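Local atomic coordinates of biphenyl-2,3-diol 1,2-dioxygenase III-related protein (Vibrio cholerae, PDB entry 3EY8), a protein that is of unknown function but binds a metal ion and belongs to the glyoxalase/bleomycin resistance/dioxygenase superfamily, possibly acting as an enzyme. Residues Thr113-Arg118 / Ile125-Tyr130. The protein carries 9 engineered substitutions. Residues are numbered along the deposited sequence; the frame is centred on the assembly and turned at random.
Sequences TSFYFR and IEVSTY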
ATOM      1  N   THR B 113      -8.756 -15.929  -3.396  1.00 22.24           N
ATOM      2  CA  THR B 113      -9.864 -16.064  -2.465  1.00 22.39           C
ATOM      3  C   THR B 113      -9.549 -15.231  -1.222  1.00 24.76           C
ATOM      4  O   THR B 113      -8.433 -15.301  -0.699  1.00 25.33           O
ATOM      5  CB  THR B 113     -10.083 -17.534  -2.087  1.00 28.70           C
ATOM      6  OG1 THR B 113     -10.248 -18.307  -3.287  1.00 28.57           O
ATOM      7  CG2 THR B 113     -11.316 -17.683  -1.222  1.00 27.44           C
ATOM      8  N   SER B 114     -10.524 -14.445  -0.758  1.00 24.46           N
ATOM      9  CA  SER B 114     -10.274 -13.428   0.267  1.00 23.14           C
ATOM     10  C   SER B 114     -11.227 -13.537   1.458  1.00 24.86           C
ATOM     11  O   SER B 114     -12.333 -14.057   1.330  1.00 24.43           O
ATOM     12  CB  SER B 114     -10.432 -12.019  -0.338  1.00 23.93           C
ATOM     13  OG  SER B 114      -9.509 -11.768  -1.379  1.00 23.36           O
ATOM     14  N   PHE B 115     -10.787 -13.035   2.610  1.00 23.83           N
ATOM     15  CA  PHE B 115     -11.699 -12.691   3.696  1.00 23.73           C
ATOM     16  C   PHE B 115     -11.319 -11.315   4.245  1.00 24.48           C
ATOM     17  O   PHE B 115     -10.219 -10.834   3.988  1.00 22.49           O
ATOM     18  CB  PHE B 115     -11.788 -13.781   4.783  1.00 23.35           C
ATOM     19  CG  PHE B 115     -10.544 -13.948   5.631  1.00 20.60           C
ATOM     20  CD1 PHE B 115     -10.443 -13.337   6.875  1.00 24.65           C
ATOM     21  CD2 PHE B 115      -9.505 -14.769   5.214  1.00 23.11           C
ATOM     22  CE1 PHE B 115      -9.317 -13.519   7.672  1.00 24.41           C
ATOM     23  CE2 PHE B 115      -8.380 -14.951   6.006  1.00 24.49           C
ATOM     24  CZ  PHE B 115      -8.289 -14.324   7.237  1.00 23.10           C
ATOM     25  N   TYR B 116     -12.237 -10.676   4.966  1.00 22.35           N
ATOM     26  CA  TYR B 116     -12.083  -9.272   5.337  1.00 23.53           C
ATOM     27  C   TYR B 116     -12.334  -9.030   6.816  1.00 24.12           C
ATOM     28  O   TYR B 116     -13.192  -9.663   7.426  1.00 26.56           O
ATOM     29  CB  TYR B 116     -13.091  -8.402   4.576  1.00 22.04           C
ATOM     30  CG  TYR B 116     -12.945  -8.382   3.075  1.00 23.51           C
ATOM     31  CD1 TYR B 116     -13.522  -9.371   2.295  1.00 27.34           C
ATOM     32  CD2 TYR B 116     -12.262  -7.357   2.438  1.00 25.64           C
ATOM     33  CE1 TYR B 116     -13.407  -9.354   0.926  1.00 27.34           C
ATOM     34  CE2 TYR B 116     -12.137  -7.331   1.066  1.00 26.58           C
ATOM     35  CZ  TYR B 116     -12.716  -8.336   0.317  1.00 29.33           C
ATOM     36  OH  TYR B 116     -12.611  -8.324  -1.055  1.00 37.91           O
ATOM     37  N   PHE B 117     -11.598  -8.086   7.383  1.00 19.49           N
ATOM     38  CA  PHE B 117     -11.887  -7.596   8.722  1.00 21.30           C
ATOM     39  C   PHE B 117     -11.267  -6.214   8.846  1.00 23.03           C
ATOM     40  O   PHE B 117     -10.573  -5.766   7.937  1.00 23.66           O
ATOM     41  CB  PHE B 117     -11.317  -8.541   9.785  1.00 24.22           C
ATOM     42  CG  PHE B 117      -9.855  -8.829   9.619  1.00 20.85           C
ATOM     43  CD1 PHE B 117      -9.436  -9.887   8.835  1.00 22.21           C
ATOM     44  CD2 PHE B 117      -8.900  -8.041  10.240  1.00 21.13           C
ATOM     45  CE1 PHE B 117      -8.085 -10.154   8.670  1.00 20.41           C
ATOM     46  CE2 PHE B 117      -7.540  -8.304  10.081  1.00 23.11           C
ATOM     47  CZ  PHE B 117      -7.138  -9.363   9.294  1.00 23.22           C
ATOM     48  N   ARG B 118     -11.504  -5.541   9.968  1.00 22.74           N
ATOM     49  CA  ARG B 118     -10.950  -4.205  10.169  1.00 21.85           C
ATOM     50  C   ARG B 118      -9.906  -4.176  11.264  1.00 23.23           C
ATOM     51  O   ARG B 118      -9.991  -4.931  12.247  1.00 23.75           O
ATOM     52  CB  ARG B 118     -12.061  -3.200  10.494  1.00 24.83           C
ATOM     53  CG  ARG B 118     -12.997  -2.979   9.328  1.00 29.49           C
ATOM     54  CD  ARG B 118     -13.997  -1.873   9.549  1.00 23.38           C
ATOM     55  NE  ARG B 118     -14.975  -1.891   8.465  1.00 25.90           N
ATOM     56  CZ  ARG B 118     -14.763  -1.363   7.263  1.00 26.94           C
ATOM     57  NH1 ARG B 118     -13.611  -0.762   6.994  1.00 25.29           N
ATOM     58  NH2 ARG B 118     -15.702  -1.433   6.327  1.00 25.74           N
ATOM     59  N   ILE B 125      -8.857  -4.653   5.997  1.00 21.81           N
ATOM     60  CA  ILE B 125      -7.823  -5.646   5.742  1.00 20.37           C
ATOM     61  C   ILE B 125      -8.414  -6.849   5.017  1.00 21.02           C
ATOM     62  O   ILE B 125      -9.393  -7.458   5.460  1.00 21.81           O
ATOM     63  CB  ILE B 125      -7.112  -6.085   7.046  1.00 21.52           C
ATOM     64  CG1 ILE B 125      -6.631  -4.866   7.850  1.00 21.37           C
ATOM     65  CG2 ILE B 125      -5.955  -7.022   6.733  1.00 23.07           C
ATOM     66  CD1 ILE B 125      -5.646  -3.952   7.101  1.00 22.56           C
ATOM     67  N   GLU B 126      -7.816  -7.171   3.878  1.00 21.12           N
ATOM     68  CA  GLU B 126      -8.233  -8.291   3.058  1.00 19.23           C
ATOM     69  C   GLU B 126      -7.090  -9.290   3.083  1.00 20.12           C
ATOM     70  O   GLU B 126      -5.979  -8.974   2.667  1.00 23.89           O
ATOM     71  CB  GLU B 126      -8.487  -7.801   1.625  1.00 19.97           C
ATOM     72  CG  GLU B 126      -8.998  -8.864   0.659  1.00 22.01           C
ATOM     73  CD  GLU B 126      -9.142  -8.326  -0.754  1.00 28.03           C
ATOM     74  OE1 GLU B 126      -8.818  -7.138  -0.982  1.00 27.38           O
ATOM     75  OE2 GLU B 126      -9.573  -9.094  -1.638  1.00 28.09           O
ATOM     76  N   VAL B 127      -7.351 -10.483   3.608  1.00 19.75           N
ATOM     77  CA  VAL B 127      -6.347 -11.534   3.637  1.00 19.92           C
ATOM     78  C   VAL B 127      -6.724 -12.577   2.600  1.00 22.51           C
ATOM     79  O   VAL B 127      -7.876 -13.020   2.546  1.00 24.29           O
ATOM     80  CB  VAL B 127      -6.250 -12.166   5.031  1.00 22.78           C
ATOM     81  CG1 VAL B 127      -5.347 -13.397   5.004  1.00 24.25           C
ATOM     82  CG2 VAL B 127      -5.736 -11.129   6.027  1.00 22.27           C
ATOM     83  N   SER B 128      -5.761 -12.951   1.763  1.00 19.74           N
ATOM     84  CA  SER B 128      -6.080 -13.718   0.559  1.00 19.75           C
ATOM     85  C   SER B 128      -5.078 -14.813   0.238  1.00 24.43           C
ATOM     86  O   SER B 128      -3.942 -14.806   0.718  1.00 22.48           O
ATOM     87  CB  SER B 128      -6.192 -12.780  -0.644  1.00 21.19           C
ATOM     88  OG  SER B 128      -7.032 -11.672  -0.354  1.00 23.69           O
ATOM     89  N   THR B 129      -5.515 -15.753  -0.593  1.00 24.64           N
ATOM     90  CA  THR B 129      -4.650 -16.831  -1.059  1.00 22.21           C
ATOM     91  C   THR B 129      -4.762 -16.963  -2.571  1.00 23.52           C
ATOM     92  O   THR B 129      -5.812 -16.672  -3.147  1.00 26.02           O
ATOM     93  CB  THR B 129      -5.036 -18.177  -0.419  1.00 28.15           C
ATOM     94  OG1 THR B 129      -4.148 -19.199  -0.888  1.00 31.09           O
ATOM     95  CG2 THR B 129      -6.459 -18.561  -0.784  1.00 28.10           C
ATOM     96  N   TYR B 130      -3.683 -17.402  -3.214  1.00 24.67           N
ATOM     97  CA  TYR B 130      -3.733 -17.746  -4.634  1.00 29.02           C
ATOM     98  C   TYR B 130      -4.101 -19.220  -4.867  1.00 28.92           C
ATOM     99  O   TYR B 130      -4.256 -19.651  -6.010  1.00 29.10           O
ATOM    100  CB  TYR B 130      -2.422 -17.372  -5.346  1.00 26.82           C
ATOM    101  CG  TYR B 130      -2.407 -15.928  -5.799  1.00 31.19           C
ATOM    102  CD1 TYR B 130      -3.042 -15.548  -6.971  1.00 26.06           C
ATOM    103  CD2 TYR B 130      -1.795 -14.944  -5.036  1.00 28.98           C
ATOM    104  CE1 TYR B 130      -3.054 -14.233  -7.386  1.00 28.69           C
ATOM    105  CE2 TYR B 130      -1.800 -13.616  -5.444  1.00 25.56           C
ATOM    106  CZ  TYR B 130      -2.436 -13.271  -6.620  1.00 23.83           C
ATOM    107  OH  TYR B 130      -2.457 -11.962  -7.045  1.00 25.88           O
TER
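Thr113 and Thr129 form a hydrogen-bonded pair of the antiparallel hairpin made by strands 110-118 and 124-129, Thr113 N to Thr129 O and Thr129 N to Thr113 O both measuring 3.0 Å. Next along the strand, Ser114 sits opposite Ser128 in a non-hydrogen-bonded pair, and its OG links two partners: it accepts from Ser128 OG at 2.7 Å and donates to Glu126 OE2, also at 2.7 Å. The carboxylate oxygen is met on its anti side, slightly out of plane, and this chain of hydrogen bonds probably helps to fix the carboxylate's rotation. Phe115 faces the helices; with CG between the backbone N and the carbonyl carbon (chi1 70°), its ring runs alongside its hydrogen-bonded partner Val127, whose CB lies over one ring face, 4.0 Å from the centroid, in a CH-pi contact. The ring also packs on Leu84, Met88 and Val91 of helix 84-93. Tyr116 returns to the serine face and runs beside Glu126, ring and carboxylate planes 21° apart, with CE2 3.5 Å from Glu126 CG. The glutamate chain is fully extended, CG anti to the backbone N (chi1 -177°), which carries OE2 to within 3.2 Å of Tyr116 OH; that hydroxyl is hydrogen-bonded to Arg105. Phe117 again lies on the helix side, taking Ile125 CB over one ring face while its CE1 meets Val127 CG2 at 3.7 Å, and Phe27 and Val31 of helix 21-32 pack against it. The face with Phe115, Phe117, Ile125 and Val127 is largely apolar, whereas the other gathers Ser114, Tyr116, Glu126 and Ser128. Glu126 OE1 makes a weak hydrogen bond to His13 NE2 of the second subunit; no metal is bound to this chain, but both residues are calcium ligands in a structure of this protein, consistent with an intersubunit metal site of the βαβββ modules of the vicinal oxygen chelate fold.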